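Local coordinates for 457aa long hypothetical protein (Pyrococcus horikoshii, PDB 2CSU) that is a hypothetical protein of undetermined function whose chain joins a Rossmann-like CoA-binding domain to domains of the succinyl-CoA ligase type, at residues D66-V77 / V89-F99; E26-K36 / V137-T145. One frame throughout, in Å; residues are numbered along the deposited sequence.

Contact 1: residues D66-V77 / V89-F99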
loop_
_atom_site.group_PDB
_atom_site.type_symbol
_atom_site.label_atom_id
_atom_site.label_comp_id
_atom_site.label_asym_id
_atom_site.label_seq_id
_atom_site.Cartn_x
_atom_site.Cartn_y
_atom_site.Cartn_z
ATOM N N ASP A 66 -22.565 19.198 -27.163
ATOM C CA ASP A 66 -21.867 18.082 -27.800
ATOM C C ASP A 66 -21.669 16.900 -26.847
ATOM O O ASP A 66 -21.189 15.841 -27.219
ATOM C CB ASP A 66 -20.522 18.562 -28.371
ATOM C CG ASP A 66 -19.651 19.166 -27.277
ATOM O OD1 ASP A 66 -20.213 19.639 -26.289
ATOM O OD2 ASP A 66 -18.432 19.200 -27.448
ATOM N N LEU A 67 -22.041 17.123 -25.571
ATOM C CA LEU A 67 -21.973 16.029 -24.601
ATOM C C LEU A 67 -23.133 16.093 -23.607
ATOM O O LEU A 67 -23.444 17.136 -23.053
ATOM C CB LEU A 67 -20.651 16.130 -23.843
ATOM C CG LEU A 67 -20.577 15.157 -22.665
ATOM C CD1 LEU A 67 -20.607 13.700 -23.126
ATOM C CD2 LEU A 67 -19.298 15.312 -21.845
ATOM N N ALA A 68 -23.729 14.930 -23.373
ATOM C CA ALA A 68 -24.818 14.838 -22.416
ATOM C C ALA A 68 -24.606 13.656 -21.499
ATOM O O ALA A 68 -24.108 12.615 -21.921
ATOM C CB ALA A 68 -26.158 14.692 -23.142
ATOM N N ILE A 69 -24.987 13.823 -20.239
ATOM C CA ILE A 69 -24.877 12.756 -19.270
ATOM C C ILE A 69 -26.303 12.383 -18.908
ATOM O O ILE A 69 -27.069 13.223 -18.422
ATOM C CB ILE A 69 -24.163 13.199 -17.985
ATOM C CG1 ILE A 69 -22.877 13.983 -18.311
ATOM C CG2 ILE A 69 -23.893 11.974 -17.119
ATOM C CD1 ILE A 69 -21.940 13.307 -19.294
ATOM N N ILE A 70 -26.675 11.134 -19.158
ATOM C CA ILE A 70 -28.011 10.701 -18.838
ATOM C C ILE A 70 -27.986 9.977 -17.507
ATOM O O ILE A 70 -27.402 8.900 -17.369
ATOM C CB ILE A 70 -28.577 9.822 -19.958
ATOM C CG1 ILE A 70 -28.642 10.653 -21.250
ATOM C CG2 ILE A 70 -29.947 9.301 -19.568
ATOM C CD1 ILE A 70 -29.295 9.956 -22.454
ATOM N N VAL A 71 -28.611 10.607 -16.517
ATOM C CA VAL A 71 -28.669 10.073 -15.169
ATOM C C VAL A 71 -30.090 10.133 -14.632
ATOM O O VAL A 71 -30.355 10.535 -13.504
ATOM C CB VAL A 71 -27.710 10.873 -14.288
ATOM C CG1 VAL A 71 -28.214 12.310 -14.136
ATOM C CG2 VAL A 71 -27.606 10.221 -12.919
ATOM N N VAL A 72 -31.028 9.769 -15.523
ATOM C CA VAL A 72 -32.415 9.636 -15.108
ATOM C C VAL A 72 -32.793 8.158 -14.955
ATOM O O VAL A 72 -32.043 7.260 -15.310
ATOM C CB VAL A 72 -33.290 10.299 -16.167
ATOM C CG1 VAL A 72 -33.015 11.800 -16.195
ATOM C CG2 VAL A 72 -32.984 9.704 -17.529
ATOM N N PRO A 73 -33.969 7.929 -14.346
ATOM C CA PRO A 73 -34.512 6.584 -14.208
ATOM C C PRO A 73 -34.631 5.848 -15.550
ATOM O O PRO A 73 -34.799 6.431 -16.611
ATOM C CB PRO A 73 -35.875 6.709 -13.528
ATOM C CG PRO A 73 -35.893 8.055 -12.809
ATOM C CD PRO A 73 -34.834 8.884 -13.679
ATOM N N LYS A 74 -34.490 4.508 -15.462
ATOM C CA LYS A 74 -34.408 3.673 -16.656
ATOM C C LYS A 74 -35.486 3.995 -17.697
ATOM O O LYS A 74 -35.215 4.139 -18.881
ATOM C CB LYS A 74 -34.522 2.213 -16.201
ATOM C CG LYS A 74 -34.320 1.212 -17.340
ATOM C CD LYS A 74 -35.586 0.396 -17.617
ATOM C CE LYS A 74 -35.288 -1.090 -17.848
ATOM N NZ LYS A 74 -36.386 -1.717 -18.586
ATOM N N ARG A 75 -36.752 4.086 -17.234
ATOM C CA ARG A 75 -37.823 4.166 -18.231
ATOM C C ARG A 75 -37.750 5.448 -19.077
ATOM O O ARG A 75 -38.380 5.572 -20.120
ATOM C CB ARG A 75 -39.163 4.103 -17.495
ATOM C CG ARG A 75 -39.402 5.328 -16.611
ATOM C CD ARG A 75 -40.709 5.220 -15.818
ATOM N NE ARG A 75 -40.927 6.427 -15.018
ATOM C CZ ARG A 75 -40.351 6.475 -13.803
ATOM N NH1 ARG A 75 -39.615 5.463 -13.376
ATOM N NH2 ARG A 75 -40.531 7.548 -13.026
ATOM N N PHE A 76 -36.923 6.419 -18.701
ATOM C CA PHE A 76 -36.799 7.635 -19.501
ATOM C C PHE A 76 -35.571 7.701 -20.408
ATOM O O PHE A 76 -35.489 8.572 -21.274
ATOM C CB PHE A 76 -36.782 8.879 -18.601
ATOM C CG PHE A 76 -38.006 9.034 -17.745
ATOM C CD1 PHE A 76 -39.271 9.089 -18.318
ATOM C CD2 PHE A 76 -37.896 9.122 -16.365
ATOM C CE1 PHE A 76 -40.416 9.226 -17.523
ATOM C CE2 PHE A 76 -39.024 9.258 -15.569
ATOM C CZ PHE A 76 -40.293 9.310 -16.153
ATOM N N VAL A 77 -34.622 6.792 -20.219
ATOM C CA VAL A 77 -33.388 6.823 -21.002
ATOM C C VAL A 77 -33.546 6.809 -22.524
ATOM O O VAL A 77 -32.823 7.513 -23.232
ATOM C CB VAL A 77 -32.442 5.681 -20.562
ATOM C CG1 VAL A 77 -31.172 5.669 -21.425
ATOM C CG2 VAL A 77 -32.085 5.862 -19.104
ATOM N N VAL A 89 -26.464 16.160 -30.211
ATOM C CA VAL A 89 -25.408 15.788 -29.278
ATOM C C VAL A 89 -24.460 14.753 -29.891
ATOM O O VAL A 89 -24.863 13.824 -30.577
ATOM C CB VAL A 89 -26.064 15.221 -28.020
ATOM C CG1 VAL A 89 -24.997 14.638 -27.096
ATOM C CG2 VAL A 89 -26.815 16.321 -27.289
ATOM N N LYS A 90 -23.152 14.965 -29.657
ATOM C CA LYS A 90 -22.171 14.070 -30.260
ATOM C C LYS A 90 -21.962 12.803 -29.427
ATOM O O LYS A 90 -21.981 11.684 -29.926
ATOM C CB LYS A 90 -20.853 14.833 -30.422
ATOM C CG LYS A 90 -20.904 15.831 -31.584
ATOM C CD LYS A 90 -19.718 16.799 -31.581
ATOM C CE LYS A 90 -19.791 17.828 -32.718
ATOM N NZ LYS A 90 -20.108 19.146 -32.173
ATOM N N GLY A 91 -21.723 13.010 -28.119
ATOM C CA GLY A 91 -21.465 11.868 -27.248
ATOM C C GLY A 91 -22.399 11.845 -26.034
ATOM O O GLY A 91 -22.826 12.868 -25.515
ATOM N N VAL A 92 -22.744 10.613 -25.607
ATOM C CA VAL A 92 -23.618 10.465 -24.447
ATOM C C VAL A 92 -23.053 9.460 -23.434
ATOM O O VAL A 92 -22.665 8.349 -23.772
ATOM C CB VAL A 92 -24.990 9.997 -24.936
ATOM C CG1 VAL A 92 -25.930 9.806 -23.746
ATOM C CG2 VAL A 92 -25.583 11.027 -25.882
ATOM N N VAL A 93 -23.024 9.879 -22.176
ATOM C CA VAL A 93 -22.613 9.009 -21.100
ATOM C C VAL A 93 -23.910 8.667 -20.383
ATOM O O VAL A 93 -24.608 9.564 -19.879
ATOM C CB VAL A 93 -21.691 9.697 -20.079
ATOM C CG1 VAL A 93 -21.488 8.750 -18.893
ATOM C CG2 VAL A 93 -20.337 10.068 -20.720
ATOM N N ILE A 94 -24.238 7.381 -20.358
ATOM C CA ILE A 94 -25.448 6.897 -19.699
ATOM C C ILE A 94 -25.030 6.267 -18.383
ATOM O O ILE A 94 -24.475 5.163 -18.355
ATOM C CB ILE A 94 -26.190 5.823 -20.557
ATOM C CG1 ILE A 94 -26.645 6.440 -21.885
ATOM C CG2 ILE A 94 -27.413 5.284 -19.795
ATOM C CD1 ILE A 94 -27.301 5.454 -22.821
ATOM N N ILE A 95 -25.290 6.980 -17.294
ATOM C CA ILE A 95 -24.934 6.506 -15.971
ATOM C C ILE A 95 -25.922 5.450 -15.518
ATOM O O ILE A 95 -25.554 4.457 -14.904
ATOM C CB ILE A 95 -24.935 7.673 -14.953
ATOM C CG1 ILE A 95 -23.736 8.582 -15.208
ATOM C CG2 ILE A 95 -24.930 7.136 -13.533
ATOM C CD1 ILE A 95 -22.397 7.899 -15.025
ATOM N N THR A 96 -27.182 5.668 -15.856
ATOM C CA THR A 96 -28.257 4.762 -15.476
ATOM C C THR A 96 -28.054 3.277 -15.782
ATOM O O THR A 96 -27.580 2.893 -16.854
ATOM C CB THR A 96 -29.554 5.222 -16.120
ATOM O OG1 THR A 96 -29.717 6.617 -15.847
ATOM C CG2 THR A 96 -30.757 4.438 -15.554
ATOM N N ALA A 97 -28.439 2.459 -14.813
ATOM C CA ALA A 97 -28.394 1.007 -14.909
ATOM C C ALA A 97 -29.775 0.427 -15.219
ATOM O O ALA A 97 -30.756 1.132 -15.399
ATOM C CB ALA A 97 -27.885 0.458 -13.578
ATOM N N GLY A 98 -29.816 -0.915 -15.322
ATOM C CA GLY A 98 -31.084 -1.582 -15.594
ATOM C C GLY A 98 -31.140 -2.114 -17.026
ATOM O O GLY A 98 -32.199 -2.399 -17.578
ATOM N N PHE A 99 -29.948 -2.212 -17.646
ATOM C CA PHE A 99 -29.891 -2.674 -19.027
ATOM C C PHE A 99 -29.260 -4.076 -19.166
ATOM O O PHE A 99 -29.694 -5.047 -18.559
ATOM C CB PHE A 99 -29.137 -1.629 -19.857
ATOM C CG PHE A 99 -29.941 -0.356 -19.912
ATOM C CD1 PHE A 99 -30.997 -0.243 -20.810
ATOM C CD2 PHE A 99 -29.637 0.697 -19.061
ATOM C CE1 PHE A 99 -31.751 0.922 -20.847
ATOM C CE2 PHE A 99 -30.399 1.860 -19.105
ATOM C CZ PHE A 99 -31.459 1.979 -19.995
#
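The carbonyl oxygen of Asp66 takes two backbone N-H groups. Gly91 N binds Asp66 O at 3.0 Å in a fairly straight bond (164° at the hydrogen), while the bond from Lys90 N is weak. From here strand 67-70 runs parallel to strand 91-94. Ala68 N gives to Gly91 O, and Val93 N returns a bond to Ala68 O. Ile70 N then binds Val93 O at 2.7 Å, and Ile95 N closes the series on Ile70 O.

Each sheet face has its own packing. On one face Ile69 and Val93 run alongside each other in the same direction, with Ile69 CD1 3.7 Å from Val93 CB. On the other, Ile70 CD1 meets Val92 CG1 at 3.6 Å. Ile70 CG1 lies beside its backbone N (chi1 -62°), and the chain then runs out extended to this methyl. Val77, on the helix after the strand, sets CG1 4.1 Å from Ile94 CG2. Its CB approaches the edge of the Phe99 ring, near the ring plane, at CZ. Lys74 also passes CZ with its CG, and its NZ goes on to a salt bridge with Glu109.

Strand 67-70, helix 74-87 and strand 91-94 form a beta-alpha-beta crossover, the building block of Rossmann-type folds such as this CoA-binding domain.

Contact 2: residues E26-K36 / V137-T145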
loop_
_atom_site.group_PDB
_atom_site.type_symbol
_atom_site.label_atom_id
_atom_site.label_comp_id
_atom_site.label_asym_id
_atom_site.label_seq_id
_atom_site.Cartn_x
_atom_site.Cartn_y
_atom_site.Cartn_z
ATOM N N GLU A 26 -24.897 14.577 -7.677
ATOM C CA GLU A 26 -23.438 14.552 -7.624
ATOM C C GLU A 26 -22.793 14.879 -8.967
ATOM O O GLU A 26 -21.728 15.495 -9.028
ATOM C CB GLU A 26 -22.943 13.172 -7.173
ATOM C CG GLU A 26 -23.314 12.746 -5.762
ATOM C CD GLU A 26 -22.811 13.702 -4.693
ATOM O OE1 GLU A 26 -21.709 14.279 -4.864
ATOM O OE2 GLU A 26 -23.517 13.859 -3.667
ATOM N N VAL A 27 -23.424 14.445 -10.050
ATOM C CA VAL A 27 -22.872 14.695 -11.363
ATOM C C VAL A 27 -22.868 16.195 -11.668
ATOM O O VAL A 27 -21.855 16.745 -12.121
ATOM C CB VAL A 27 -23.679 13.955 -12.456
ATOM C CG1 VAL A 27 -23.168 14.341 -13.818
ATOM C CG2 VAL A 27 -23.591 12.443 -12.249
ATOM N N PHE A 28 -23.999 16.856 -11.434
ATOM C CA PHE A 28 -23.997 18.282 -11.722
ATOM C C PHE A 28 -23.072 19.032 -10.762
ATOM O O PHE A 28 -22.394 19.989 -11.114
ATOM C CB PHE A 28 -25.432 18.794 -11.578
ATOM C CG PHE A 28 -25.533 20.190 -12.119
ATOM C CD1 PHE A 28 -25.317 20.420 -13.472
ATOM C CD2 PHE A 28 -25.853 21.237 -11.272
ATOM C CE1 PHE A 28 -25.429 21.708 -13.977
ATOM C CE2 PHE A 28 -25.966 22.525 -11.788
ATOM C CZ PHE A 28 -25.756 22.766 -13.139
ATOM N N LYS A 29 -23.093 18.580 -9.494
ATOM C CA LYS A 29 -22.216 19.181 -8.499
ATOM C C LYS A 29 -20.757 19.134 -8.952
ATOM O O LYS A 29 -20.013 20.103 -8.876
ATOM C CB LYS A 29 -22.375 18.401 -7.195
ATOM C CG LYS A 29 -21.121 18.476 -6.322
ATOM C CD LYS A 29 -21.454 18.609 -4.835
ATOM C CE LYS A 29 -21.221 17.305 -4.063
ATOM N NZ LYS A 29 -22.442 16.929 -3.350
ATOM N N ASN A 30 -20.345 17.936 -9.399
ATOM C CA ASN A 30 -18.972 17.780 -9.860
ATOM C C ASN A 30 -18.700 18.630 -11.102
ATOM O O ASN A 30 -17.604 19.131 -11.311
ATOM C CB ASN A 30 -18.739 16.303 -10.174
ATOM C CG ASN A 30 -18.657 15.527 -8.885
ATOM O OD1 ASN A 30 -18.036 15.946 -7.914
ATOM N ND2 ASN A 30 -19.298 14.347 -8.894
ATOM N N LEU A 31 -19.671 18.780 -11.997
ATOM C CA LEU A 31 -19.429 19.536 -13.218
ATOM C C LEU A 31 -19.430 21.048 -13.014
ATOM O O LEU A 31 -19.180 21.802 -13.960
ATOM C CB LEU A 31 -20.452 19.148 -14.297
ATOM C CG LEU A 31 -20.234 17.718 -14.818
ATOM C CD1 LEU A 31 -21.283 17.354 -15.857
ATOM C CD2 LEU A 31 -18.832 17.620 -15.410
ATOM N N LYS A 32 -19.713 21.491 -11.793
ATOM C CA LYS A 32 -19.686 22.927 -11.554
ATOM C C LYS A 32 -18.253 23.460 -11.604
ATOM O O LYS A 32 -17.997 24.654 -11.700
ATOM C CB LYS A 32 -20.286 23.185 -10.171
ATOM C CG LYS A 32 -21.796 22.944 -10.139
ATOM C CD LYS A 32 -22.585 24.240 -9.947
ATOM C CE LYS A 32 -22.842 24.557 -8.470
ATOM N NZ LYS A 32 -23.938 25.517 -8.359
ATOM N N GLU A 33 -17.302 22.516 -11.495
ATOM C CA GLU A 33 -15.891 22.886 -11.537
ATOM C C GLU A 33 -15.361 22.958 -12.973
ATOM O O GLU A 33 -14.208 23.283 -13.229
ATOM C CB GLU A 33 -15.102 21.843 -10.744
ATOM C CG GLU A 33 -15.402 21.895 -9.245
ATOM C CD GLU A 33 -14.664 20.776 -8.547
ATOM O OE1 GLU A 33 -13.480 20.606 -8.801
ATOM O OE2 GLU A 33 -15.289 20.067 -7.759
ATOM N N TYR A 34 -16.239 22.600 -13.927
ATOM C CA TYR A 34 -15.825 22.606 -15.326
ATOM C C TYR A 34 -16.184 23.929 -16.016
ATOM O O TYR A 34 -17.340 24.243 -16.269
ATOM C CB TYR A 34 -16.515 21.432 -16.023
ATOM C CG TYR A 34 -16.015 21.303 -17.415
ATOM C CD1 TYR A 34 -14.726 20.834 -17.652
ATOM C CD2 TYR A 34 -16.817 21.692 -18.487
ATOM C CE1 TYR A 34 -14.242 20.754 -18.948
ATOM C CE2 TYR A 34 -16.331 21.622 -19.783
ATOM C CZ TYR A 34 -15.047 21.161 -20.014
ATOM O OH TYR A 34 -14.564 21.068 -21.304
ATOM N N LYS A 35 -15.134 24.735 -16.294
ATOM C CA LYS A 35 -15.364 26.064 -16.850
ATOM C C LYS A 35 -14.791 26.232 -18.267
ATOM O O LYS A 35 -14.912 27.273 -18.898
ATOM C CB LYS A 35 -14.722 27.084 -15.913
ATOM C CG LYS A 35 -14.967 26.744 -14.444
ATOM C CD LYS A 35 -16.088 27.587 -13.839
ATOM C CE LYS A 35 -16.041 27.607 -12.305
ATOM N NZ LYS A 35 -17.263 27.016 -11.770
ATOM N N LYS A 36 -14.097 25.183 -18.745
ATOM C CA LYS A 36 -13.611 25.244 -20.117
ATOM C C LYS A 36 -14.756 25.030 -21.110
ATOM O O LYS A 36 -14.576 24.919 -22.315
ATOM C CB LYS A 36 -12.531 24.181 -20.303
ATOM C CG LYS A 36 -11.206 24.797 -20.749
ATOM C CD LYS A 36 -10.367 23.836 -21.587
ATOM C CE LYS A 36 -8.969 24.390 -21.873
ATOM N NZ LYS A 36 -8.264 23.482 -22.775
ATOM N N VAL A 137 -8.517 19.428 -17.593
ATOM C CA VAL A 137 -9.388 20.594 -17.703
ATOM C C VAL A 137 -10.521 20.551 -16.672
ATOM O O VAL A 137 -11.616 21.053 -16.892
ATOM C CB VAL A 137 -9.965 20.627 -19.119
ATOM C CG1 VAL A 137 -8.838 20.775 -20.140
ATOM C CG2 VAL A 137 -10.732 19.352 -19.404
ATOM N N ASP A 138 -10.253 19.970 -15.502
ATOM C CA ASP A 138 -11.212 19.903 -14.407
ATOM C C ASP A 138 -12.593 19.386 -14.828
ATOM O O ASP A 138 -13.628 19.912 -14.394
ATOM C CB ASP A 138 -11.355 21.288 -13.746
ATOM C CG ASP A 138 -10.058 21.775 -13.096
ATOM O OD1 ASP A 138 -9.982 22.968 -12.730
ATOM O OD2 ASP A 138 -9.114 20.972 -12.939
ATOM N N LEU A 139 -12.605 18.357 -15.671
ATOM C CA LEU A 139 -13.851 17.758 -16.141
ATOM C C LEU A 139 -14.096 16.453 -15.383
ATOM O O LEU A 139 -13.354 15.489 -15.543
ATOM C CB LEU A 139 -13.768 17.463 -17.639
ATOM C CG LEU A 139 -14.907 16.609 -18.231
ATOM C CD1 LEU A 139 -16.122 17.482 -18.526
ATOM C CD2 LEU A 139 -14.423 15.941 -19.523
ATOM N N ASN A 140 -15.134 16.434 -14.552
ATOM C CA ASN A 140 -15.474 15.250 -13.782
ATOM C C ASN A 140 -16.954 14.923 -13.955
ATOM O O ASN A 140 -17.780 15.242 -13.100
ATOM C CB ASN A 140 -15.122 15.473 -12.302
ATOM C CG ASN A 140 -15.407 14.259 -11.436
ATOM O OD1 ASN A 140 -15.356 13.126 -11.905
ATOM N ND2 ASN A 140 -15.702 14.493 -10.150
ATOM N N ALA A 141 -17.271 14.298 -15.088
ATOM C CA ALA A 141 -18.628 13.882 -15.422
ATOM C C ALA A 141 -18.871 12.520 -14.751
ATOM O O ALA A 141 -19.038 11.486 -15.421
ATOM C CB ALA A 141 -18.770 13.764 -16.932
ATOM N N THR A 142 -18.889 12.541 -13.423
ATOM C CA THR A 142 -19.081 11.347 -12.613
ATOM C C THR A 142 -19.832 11.706 -11.335
ATOM O O THR A 142 -20.069 12.891 -11.057
ATOM C CB THR A 142 -17.710 10.750 -12.197
ATOM O OG1 THR A 142 -17.033 11.646 -11.303
ATOM C CG2 THR A 142 -16.850 10.537 -13.388
ATOM N N PHE A 143 -20.209 10.689 -10.554
ATOM C CA PHE A 143 -20.874 10.944 -9.288
ATOM C C PHE A 143 -19.933 10.621 -8.127
ATOM O O PHE A 143 -20.365 10.346 -7.012
ATOM C CB PHE A 143 -22.201 10.177 -9.181
ATOM C CG PHE A 143 -22.081 8.690 -9.373
ATOM C CD1 PHE A 143 -21.689 7.865 -8.322
ATOM C CD2 PHE A 143 -22.373 8.117 -10.599
ATOM C CE1 PHE A 143 -21.593 6.487 -8.497
ATOM C CE2 PHE A 143 -22.283 6.741 -10.791
ATOM C CZ PHE A 143 -21.893 5.922 -9.741
ATOM N N ILE A 144 -18.635 10.675 -8.395
ATOM C CA ILE A 144 -17.626 10.434 -7.361
ATOM C C ILE A 144 -16.582 11.551 -7.406
ATOM O O ILE A 144 -16.511 12.300 -8.372
ATOM C CB ILE A 144 -16.915 9.051 -7.536
ATOM C CG1 ILE A 144 -16.085 9.034 -8.817
ATOM C CG2 ILE A 144 -17.954 7.921 -7.540
ATOM C CD1 ILE A 144 -15.210 7.785 -8.935
ATOM N N THR A 145 -15.777 11.681 -6.360
ATOM C CA THR A 145 -14.772 12.741 -6.334
ATOM C C THR A 145 -13.748 12.585 -7.473
ATOM O O THR A 145 -13.417 11.468 -7.875
ATOM C CB THR A 145 -14.046 12.775 -4.954
ATOM O OG1 THR A 145 -13.250 13.960 -4.866
ATOM C CG2 THR A 145 -13.144 11.577 -4.791
HETATM O O HOH W 1 -16.206 18.955 -13.404
HETATM O O HOH W 2 -15.205 17.812 -9.893
HETATM O O HOH W 3 -14.824 16.180 -6.825
HETATM O O HOH W 4 -11.920 24.910 -12.690
HETATM O O HOH W 5 -12.617 23.723 -17.014
#
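Asn30 and Thr142 make the direct hydrogen bond between helix and strand. Asn30 ND2 reaches Thr142 O at 2.7 Å, coming from above the carbonyl plane. The Asn30 and Asn140 amides lie next to each other with planes 41° apart, and Asn140 ND2 is 3.4 Å from Asn30 CG. Asn140 ND2 is itself held by Ile144 O, in a nearly straight bond of 2.9 Å, in the plane of the Asn140 amide.

Waters make further bridges. One gives hydrogen bonds to Asn30 O and Asp138 O and accepts one from Asn140 N. Another joins Glu33 O to Asp138 OD1, and a third joins Lys36 N to Val137 O.

Apolar contacts complete the packing. Leu139 CD1 sits over one face of the Tyr34 ring, 3.8 Å from its centroid, a CH-pi contact. With chi1 at -174°, the Tyr34 side chain extends away from its own backbone N and turns a ring face to Leu139 CD1. Val137 CG2 meets the ring edge at Tyr34 CE1, 3.8 Å away. Leu31 CD2 touches Ala141 CB, and Glu26 CB touches Phe143 CB.

Segment 26-31 of helix 23-31 runs antiparallel to strand 139-142. Val27 and Leu31 also pack on strand 10-14, while strand 131-134 pairs with strand 139-142.

In the fold
Contacts 1 and 2 have centres about 16 Å apart and touch directly. Ile95 CG2 lies 3.8 Å from Phe143 CE2, and Ile69 CD1 lies 4.0 Å from Ala141 CB. Ile69 CG2 also packs on Val27 CG1, at 4.1 Å. The sheet face bearing Ile69 therefore meets both helix 23-31 and strand 139-142. Contact 1 joins neighbouring strands of the five-stranded parallel sheet. Contact 2 closes a much longer loop, its nearest ends 101 residues apart, and contact 1 falls within that loop. Strand 139-142 belongs to the next, mixed sheet. Phe143 also meets Phe381 of the second subunit edge-to-face, so the Phe143 end of contact 2 reaches the second subunit.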